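Local structure of glycosyl hydrolase family 2, TIM barrel domain protein (Faecalibacterium prausnitzii A2-165, 6ED2) at residues A[29-34]-A[201-206]; A[228-233]-A[277-282]; A[517-522]-A[529-534]. The protein probably hydrolyses beta-D-glucuronides, as a gut bacterial beta-glucuronidase of glycosyl hydrolase family 2. One frame throughout, in Å; residues are numbered along the deposited sequence.

Contact 1. Residues A[29-34]-A[201-206]; sequences LYPRAT and WLMALP
Trp-201 and Tyr-30 are brought together by different first torsions: CG of Trp-201 stands anti to its carbonyl carbon (chi1 -54°), whereas CG of Tyr-30 stands anti to the backbone N (chi1 -166°). Pro-31 touches both rings, and the three together show how an N-terminal segment without regular secondary structure is fastened to the antiparallel beta sheet of the family 2 sugar-binding domain. Residues 29-34 run just ahead of strand 38-51, and Trp-201 and Met-203 lie on strand 200-205, which pairs with strands 38-51 and 109-114. The main contact is a CH-pi interaction. CG of Pro-31 lies over one face of the indole, 4.0 Å from the centroid of the five-membered ring of Trp-201 and 25° off its normal, so a methylene rather than a polar group meets the pi cloud. The pyrrolidine and indole side chains cross at about a right angle. Two residues along the strand, Met-203 points the same way and brings its sulfur against the proline, with SD 3.7 Å from Pro-31 CB; the thioether bends at its last torsion. Pro-31 thus rests on both side chains at once. Around this site, Leu-39 touches Pro-31, Trp-201 and Met-203, and Arg-113 touches the same three from strand 109-114. Within the segment, Tyr-30 takes CD of Pro-31 on one ring face and lays CD2 over the face of the Arg-32 guanidinium. Its hydroxyl is hydrogen-bonded to Glu-362, which links this segment to the TIM barrel domain. That same Tyr-30 OH approaches the six-membered ring of the indole obliquely, ending 3.5 Å from Trp-201 CZ2.

Contact 2. Residues A[228-233]-A[277-282]; sequences YTVSTN and LVIRIH
Val-230 and Ile-279 meet through methyl groups alone: CG1 of Val-230 lies 3.9 Å from CG2 of Ile-279, and the other valine methyl, CG2, is 4.0 Å from that same Ile-279 CG2. The two side chains slide past each other in opposite directions. Thr-232 and Ile-281 instead reach toward each other tip to tip, with Thr-232 CG2 3.8 Å from Ile-281 CD1. With CG2 anti to the carbonyl carbon, the threonine methyl meets Ile-281, while OG1 (chi1 88°) is hydrogen-bonded to the backbone N of Gly-234. No hydrogen bond crosses the interface, as expected of two sheets packed face to face. Strand 223-232 is the middle of a three-stranded antiparallel sheet and strand 275-283 belongs to a four-stranded one; the two sheets form the beta-sandwich, immunoglobulin-like domain of family 2 glycosidases. Farther out, Val-210 and Tyr-213 of strand 210-219 touch Ile-279, Val-238 touches Thr-232, and Val-288 touches Ile-281. A bound magnesium ion, coordinated by Thr-239 and Glu-241 on the neighbouring strand 238-244, lies about 6 Å from the side chain of Ile-279.

Contact 3. Residues A[517-522]-A[529-534]; sequences HEMDGW and RPLIFT
Apolar contacts carry most of the junction between Leu-531 and the two helix residues Met-519 and Trp-522. The leucine spreads its two methyls between them: CD1 lies 3.9 Å from Trp-522 CB and also close to the indole CG, while CD2 is 4.1 Å from the Met-519 methyl CE. Leu-531 and Trp-522 cross at about a right angle; CD1 meets the root of the tryptophan and approaches its ring obliquely. Sulfur-aromatic contact is the second kind. Met-519, bent at both chi2 and chi3, curls back so that its thioether reaches the far end of Phe-533. SD stands at the ring edge, 5.1 Å from the Phe-533 centroid, a Met-aromatic contact; the methyl CE adds an apolar contact, approaching the ring obliquely, 3.6 Å from Phe-533 CZ. The phenylalanine ring also stacks with Phe-568. These contacts pin helix 508-525 to the outside of strand 531-535 in a beta-alpha-beta unit of the TIM barrel, opened by strand 492-495; the axes of the short helix and strand segments come within 11.9 Å at closest, with 136° between their N-to-C directions. Hydrogen bonding, the third kind, stays within the helix. Trp-522 NE1 donates to Glu-518 OE2 at 2.8 Å with a nearly straight N-H...O angle of 170°. The oxygen lies in the indole plane, though the indole meets it on the anti side, somewhat out of the carboxylate plane. With the indole cut back to an alanine here, CB could still meet Leu-531 CD1, but the methyl would probably lose its cover from the ring and Glu-518 OE2 its indole donor, with Arg-496 remaining. Glu-518 has further partners, a salt bridge from OE2 to Arg-496 and a hydrogen bond between OE1 and Tyr-498.

How the contacts relate
The three contacts follow one another along the chain in series and sample three successive parts of a family 2 glycosidase. Contact 1 ties the N-terminal loop to the sugar-binding domain sheet, contact 2 belongs to the sandwich domain and contact 3 to the TIM barrel. Contacts 1 and 2 are neighbours, with centres about 15 Å apart and nearest atoms about 5 Å apart without touching. Strand 286-295 borders both, lying beside residues 29-34 and next to strand 275-283 in its sheet. Contact 3 is remote, its centre about 45 Å from that of contact 1 and about 43 Å from that of contact 2. Loop-to-sheet, sheet-to-sheet and helix-to-strand packing thus serve three different regions of one chain.

Contact 1. Residues A[29-34]-A[201-206]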
# COMPACT_ATOMS: atom_id res chain seq x y z
N LEU A 29 42.99 -15.12 -2.65
CA LEU A 29 43.06 -14.01 -3.59
C LEU A 29 41.90 -14.05 -4.58
O LEU A 29 41.51 -15.10 -5.09
CB LEU A 29 44.39 -14.06 -4.33
CG LEU A 29 45.63 -13.83 -3.46
CD1 LEU A 29 46.92 -13.98 -4.28
CD2 LEU A 29 45.54 -12.45 -2.81
N TYR A 30 41.34 -12.88 -4.86
CA TYR A 30 40.28 -12.81 -5.86
C TYR A 30 40.83 -13.25 -7.21
O TYR A 30 41.92 -12.81 -7.61
CB TYR A 30 39.74 -11.38 -5.96
CG TYR A 30 38.44 -11.34 -6.73
CD1 TYR A 30 37.27 -11.79 -6.16
CD2 TYR A 30 38.41 -10.91 -8.04
CE1 TYR A 30 36.08 -11.77 -6.86
CE2 TYR A 30 37.23 -10.89 -8.75
CZ TYR A 30 36.08 -11.32 -8.15
OH TYR A 30 34.90 -11.31 -8.84
N PRO A 31 40.11 -14.10 -7.95
CA PRO A 31 40.64 -14.61 -9.23
C PRO A 31 40.86 -13.48 -10.22
O PRO A 31 40.05 -12.55 -10.33
CB PRO A 31 39.56 -15.58 -9.70
CG PRO A 31 38.76 -15.91 -8.49
CD PRO A 31 38.79 -14.67 -7.64
N ARG A 32 41.98 -13.54 -10.93
CA ARG A 32 42.39 -12.48 -11.83
C ARG A 32 42.92 -13.08 -13.13
O ARG A 32 43.59 -14.12 -13.12
CB ARG A 32 43.47 -11.57 -11.21
CG ARG A 32 43.03 -10.78 -9.97
CD ARG A 32 42.16 -9.56 -10.31
NE ARG A 32 41.86 -8.78 -9.11
CZ ARG A 32 40.77 -8.04 -8.95
NH1 ARG A 32 39.85 -7.97 -9.92
NH2 ARG A 32 40.58 -7.36 -7.82
N ALA A 33 42.59 -12.43 -14.25
CA ALA A 33 43.28 -12.68 -15.50
C ALA A 33 44.55 -11.84 -15.52
O ALA A 33 44.50 -10.63 -15.25
CB ALA A 33 42.39 -12.34 -16.70
N THR A 34 45.69 -12.47 -15.80
CA THR A 34 46.97 -11.77 -15.77
C THR A 34 47.83 -12.28 -16.92
O THR A 34 47.45 -13.20 -17.65
CB THR A 34 47.71 -11.97 -14.43
OG1 THR A 34 48.23 -13.31 -14.37
CG2 THR A 34 46.78 -11.74 -13.23
N TRP A 201 34.35 -19.84 -10.89
CA TRP A 201 35.41 -19.52 -11.84
C TRP A 201 36.22 -20.75 -12.19
O TRP A 201 36.49 -21.62 -11.35
CB TRP A 201 36.39 -18.47 -11.33
CG TRP A 201 35.79 -17.21 -10.86
CD1 TRP A 201 35.42 -16.90 -9.58
CD2 TRP A 201 35.51 -16.05 -11.65
NE1 TRP A 201 34.93 -15.62 -9.53
CE2 TRP A 201 34.97 -15.07 -10.78
CE3 TRP A 201 35.64 -15.74 -13.01
CZ2 TRP A 201 34.58 -13.80 -11.22
CZ3 TRP A 201 35.26 -14.48 -13.45
CH2 TRP A 201 34.72 -13.53 -12.56
N LEU A 202 36.65 -20.79 -13.45
CA LEU A 202 37.58 -21.78 -13.95
C LEU A 202 38.88 -21.04 -14.23
O LEU A 202 38.88 -20.03 -14.94
CB LEU A 202 37.04 -22.47 -15.20
CG LEU A 202 37.96 -23.45 -15.94
CD1 LEU A 202 38.19 -24.71 -15.13
CD2 LEU A 202 37.39 -23.80 -17.32
N MET A 203 39.97 -21.53 -13.65
CA MET A 203 41.25 -20.83 -13.70
C MET A 203 42.33 -21.74 -14.27
O MET A 203 42.33 -22.95 -14.02
CB MET A 203 41.66 -20.35 -12.31
CG MET A 203 40.68 -19.35 -11.68
SD MET A 203 41.13 -18.89 -9.98
CE MET A 203 40.80 -20.41 -9.13
N ALA A 204 43.24 -21.16 -15.04
CA ALA A 204 44.50 -21.80 -15.38
C ALA A 204 45.60 -21.00 -14.70
O ALA A 204 45.74 -19.79 -14.96
CB ALA A 204 44.71 -21.88 -16.89
N LEU A 205 46.34 -21.64 -13.79
CA LEU A 205 47.33 -20.95 -12.97
C LEU A 205 48.69 -21.63 -13.10
O LEU A 205 48.75 -22.87 -13.20
CB LEU A 205 46.90 -20.94 -11.50
CG LEU A 205 45.49 -20.44 -11.20
CD1 LEU A 205 45.13 -20.72 -9.77
CD2 LEU A 205 45.38 -18.96 -11.51
N PRO A 206 49.78 -20.88 -13.09
CA PRO A 206 51.11 -21.52 -13.07
C PRO A 206 51.26 -22.39 -11.83
O PRO A 206 50.71 -22.09 -10.76
CB PRO A 206 52.09 -20.33 -13.05
CG PRO A 206 51.27 -19.12 -13.40
CD PRO A 206 49.87 -19.42 -12.93

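Contact 2. Residues A[228-233]-A[277-282]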
# COMPACT_ATOMS: atom_id res chain seq x y z
N TYR A 228 55.20 -4.93 2.84
CA TYR A 228 54.48 -6.02 2.22
C TYR A 228 55.17 -7.33 2.56
O TYR A 228 56.37 -7.37 2.83
CB TYR A 228 54.40 -5.82 0.68
CG TYR A 228 55.72 -6.03 -0.03
CD1 TYR A 228 56.15 -7.30 -0.37
CD2 TYR A 228 56.53 -4.97 -0.37
CE1 TYR A 228 57.34 -7.51 -1.00
CE2 TYR A 228 57.75 -5.17 -1.03
CZ TYR A 228 58.14 -6.45 -1.33
OH TYR A 228 59.34 -6.70 -1.98
N THR A 229 54.39 -8.40 2.52
CA THR A 229 54.92 -9.73 2.35
C THR A 229 54.22 -10.35 1.14
O THR A 229 53.11 -9.96 0.78
CB THR A 229 54.73 -10.61 3.61
OG1 THR A 229 53.35 -10.99 3.77
CG2 THR A 229 55.19 -9.86 4.87
N VAL A 230 54.89 -11.32 0.52
CA VAL A 230 54.31 -12.16 -0.52
C VAL A 230 54.60 -13.62 -0.18
O VAL A 230 55.74 -13.97 0.13
CB VAL A 230 54.88 -11.83 -1.91
CG1 VAL A 230 54.30 -12.79 -2.97
CG2 VAL A 230 54.62 -10.39 -2.26
N SER A 231 53.58 -14.47 -0.26
CA SER A 231 53.74 -15.90 -0.09
C SER A 231 53.56 -16.60 -1.43
O SER A 231 52.50 -16.50 -2.05
CB SER A 231 52.73 -16.44 0.93
OG SER A 231 52.93 -15.81 2.19
N THR A 232 54.59 -17.32 -1.88
CA THR A 232 54.50 -18.21 -3.03
C THR A 232 54.72 -19.64 -2.58
O THR A 232 55.21 -19.88 -1.48
CB THR A 232 55.53 -17.85 -4.11
OG1 THR A 232 56.76 -18.53 -3.86
CG2 THR A 232 55.76 -16.37 -4.15
N ASN A 233 54.31 -20.59 -3.43
CA ASN A 233 54.55 -22.01 -3.19
C ASN A 233 55.85 -22.50 -3.84
O ASN A 233 55.97 -23.70 -4.13
CB ASN A 233 53.38 -22.86 -3.69
CG ASN A 233 53.19 -22.76 -5.22
OD1 ASN A 233 53.87 -21.99 -5.89
ND2 ASN A 233 52.23 -23.52 -5.75
N LEU A 277 48.74 -2.67 -8.05
CA LEU A 277 49.80 -3.48 -7.49
C LEU A 277 50.11 -4.61 -8.46
O LEU A 277 49.20 -5.31 -8.92
CB LEU A 277 49.38 -4.04 -6.12
CG LEU A 277 50.39 -4.85 -5.31
CD1 LEU A 277 51.57 -3.98 -4.90
CD2 LEU A 277 49.73 -5.41 -4.08
N VAL A 278 51.39 -4.79 -8.77
CA VAL A 278 51.85 -5.84 -9.68
C VAL A 278 52.84 -6.72 -8.93
O VAL A 278 53.94 -6.27 -8.58
CB VAL A 278 52.49 -5.27 -10.94
CG1 VAL A 278 52.95 -6.39 -11.88
CG2 VAL A 278 51.53 -4.33 -11.63
N ILE A 279 52.47 -7.98 -8.71
CA ILE A 279 53.35 -8.95 -8.06
C ILE A 279 53.75 -10.01 -9.07
O ILE A 279 52.89 -10.69 -9.64
CB ILE A 279 52.67 -9.62 -6.85
CG1 ILE A 279 52.06 -8.61 -5.89
CG2 ILE A 279 53.67 -10.55 -6.15
CD1 ILE A 279 51.14 -9.26 -4.87
N ARG A 280 55.06 -10.20 -9.25
CA ARG A 280 55.56 -11.14 -10.25
C ARG A 280 56.58 -12.10 -9.65
O ARG A 280 57.39 -11.73 -8.80
CB ARG A 280 56.19 -10.37 -11.43
CG ARG A 280 55.18 -9.64 -12.28
CD ARG A 280 55.82 -9.05 -13.52
NE ARG A 280 54.82 -8.81 -14.55
CZ ARG A 280 55.10 -8.61 -15.84
NH1 ARG A 280 56.36 -8.62 -16.26
NH2 ARG A 280 54.12 -8.40 -16.70
N ILE A 281 56.52 -13.35 -10.11
CA ILE A 281 57.57 -14.34 -9.89
C ILE A 281 58.36 -14.48 -11.19
O ILE A 281 57.77 -14.53 -12.28
CB ILE A 281 56.98 -15.70 -9.46
CG1 ILE A 281 56.09 -15.54 -8.23
CG2 ILE A 281 58.10 -16.73 -9.22
CD1 ILE A 281 55.31 -16.80 -7.87
N HIS A 282 59.69 -14.54 -11.08
CA HIS A 282 60.57 -14.66 -12.24
C HIS A 282 61.45 -15.90 -12.14
O HIS A 282 61.94 -16.24 -11.05
CB HIS A 282 61.48 -13.45 -12.39
CG HIS A 282 60.74 -12.15 -12.49
ND1 HIS A 282 60.36 -11.60 -13.69
CD2 HIS A 282 60.30 -11.31 -11.53
CE1 HIS A 282 59.73 -10.46 -13.47
NE2 HIS A 282 59.68 -10.26 -12.17

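Contact 3. Residues A[517-522]-A[529-534]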
# COMPACT_ATOMS: atom_id res chain seq x y z
N HIS A 517 19.91 5.20 31.55
CA HIS A 517 20.37 4.42 32.69
C HIS A 517 21.44 3.42 32.27
O HIS A 517 22.51 3.36 32.87
CB HIS A 517 19.18 3.71 33.36
CG HIS A 517 19.58 2.87 34.53
ND1 HIS A 517 19.91 3.41 35.76
CD2 HIS A 517 19.74 1.53 34.65
CE1 HIS A 517 20.22 2.43 36.59
NE2 HIS A 517 20.13 1.28 35.94
N GLU A 518 21.18 2.64 31.21
CA GLU A 518 22.19 1.67 30.77
C GLU A 518 23.44 2.36 30.25
O GLU A 518 24.56 1.89 30.49
CB GLU A 518 21.62 0.73 29.70
CG GLU A 518 22.53 -0.50 29.47
CD GLU A 518 22.16 -1.36 28.25
OE1 GLU A 518 20.99 -1.34 27.83
OE2 GLU A 518 23.06 -2.07 27.73
N MET A 519 23.29 3.47 29.53
CA MET A 519 24.46 4.15 29.00
C MET A 519 25.36 4.65 30.13
O MET A 519 26.59 4.66 29.98
CB MET A 519 24.05 5.31 28.09
CG MET A 519 23.37 4.85 26.80
SD MET A 519 24.25 3.49 25.98
CE MET A 519 25.63 4.39 25.31
N ASP A 520 24.78 5.08 31.26
CA ASP A 520 25.61 5.47 32.40
C ASP A 520 26.45 4.29 32.88
O ASP A 520 27.59 4.48 33.30
CB ASP A 520 24.76 6.01 33.54
CG ASP A 520 23.99 7.29 33.17
OD1 ASP A 520 24.45 8.06 32.28
OD2 ASP A 520 22.91 7.53 33.77
N GLY A 521 25.90 3.07 32.81
CA GLY A 521 26.69 1.88 33.09
C GLY A 521 27.83 1.68 32.11
O GLY A 521 28.97 1.44 32.51
N TRP A 522 27.54 1.79 30.79
CA TRP A 522 28.60 1.65 29.79
C TRP A 522 29.69 2.70 29.98
O TRP A 522 30.88 2.42 29.76
CB TRP A 522 28.02 1.71 28.36
CG TRP A 522 27.33 0.46 28.05
CD1 TRP A 522 25.98 0.27 27.96
CD2 TRP A 522 27.93 -0.82 27.86
NE1 TRP A 522 25.71 -1.05 27.72
CE2 TRP A 522 26.89 -1.75 27.65
CE3 TRP A 522 29.25 -1.28 27.85
CZ2 TRP A 522 27.12 -3.10 27.43
CZ3 TRP A 522 29.49 -2.63 27.62
CH2 TRP A 522 28.43 -3.53 27.42
N ARG A 529 37.47 3.54 25.74
CA ARG A 529 37.15 2.90 24.46
C ARG A 529 35.97 3.59 23.76
O ARG A 529 35.00 3.97 24.41
CB ARG A 529 36.80 1.43 24.69
CG ARG A 529 38.00 0.53 25.01
CD ARG A 529 37.57 -0.89 25.36
NE ARG A 529 36.71 -0.96 26.55
CZ ARG A 529 35.92 -1.99 26.83
NH1 ARG A 529 35.84 -3.04 26.01
NH2 ARG A 529 35.18 -1.98 27.93
N PRO A 530 36.02 3.74 22.43
CA PRO A 530 34.82 4.15 21.69
C PRO A 530 33.70 3.12 21.84
O PRO A 530 33.93 1.92 22.01
CB PRO A 530 35.29 4.23 20.23
CG PRO A 530 36.78 4.15 20.26
CD PRO A 530 37.17 3.47 21.54
N LEU A 531 32.48 3.62 21.82
CA LEU A 531 31.29 2.79 21.70
C LEU A 531 30.55 3.22 20.44
O LEU A 531 30.48 4.41 20.12
CB LEU A 531 30.39 2.92 22.94
CG LEU A 531 29.18 1.99 23.06
CD1 LEU A 531 28.92 1.60 24.55
CD2 LEU A 531 27.95 2.65 22.43
N ILE A 532 30.04 2.24 19.69
CA ILE A 532 29.17 2.52 18.56
C ILE A 532 27.91 1.69 18.71
O ILE A 532 27.87 0.68 19.43
CB ILE A 532 29.83 2.22 17.20
CG1 ILE A 532 29.93 0.71 16.97
CG2 ILE A 532 31.18 2.87 17.09
CD1 ILE A 532 30.39 0.39 15.55
N PHE A 533 26.88 2.13 18.01
CA PHE A 533 25.66 1.35 17.90
C PHE A 533 25.65 0.65 16.55
O PHE A 533 25.86 1.27 15.50
CB PHE A 533 24.43 2.23 18.10
CG PHE A 533 24.27 2.67 19.53
CD1 PHE A 533 23.51 1.93 20.42
CD2 PHE A 533 24.95 3.80 20.01
CE1 PHE A 533 23.40 2.32 21.75
CE2 PHE A 533 24.83 4.20 21.33
CZ PHE A 533 24.07 3.46 22.20
N THR A 534 25.47 -0.66 16.58
CA THR A 534 25.43 -1.45 15.37
C THR A 534 24.02 -1.90 15.00
O THR A 534 23.83 -2.39 13.88
CB THR A 534 26.35 -2.67 15.50
OG1 THR A 534 26.23 -3.22 16.81
CG2 THR A 534 27.80 -2.26 15.25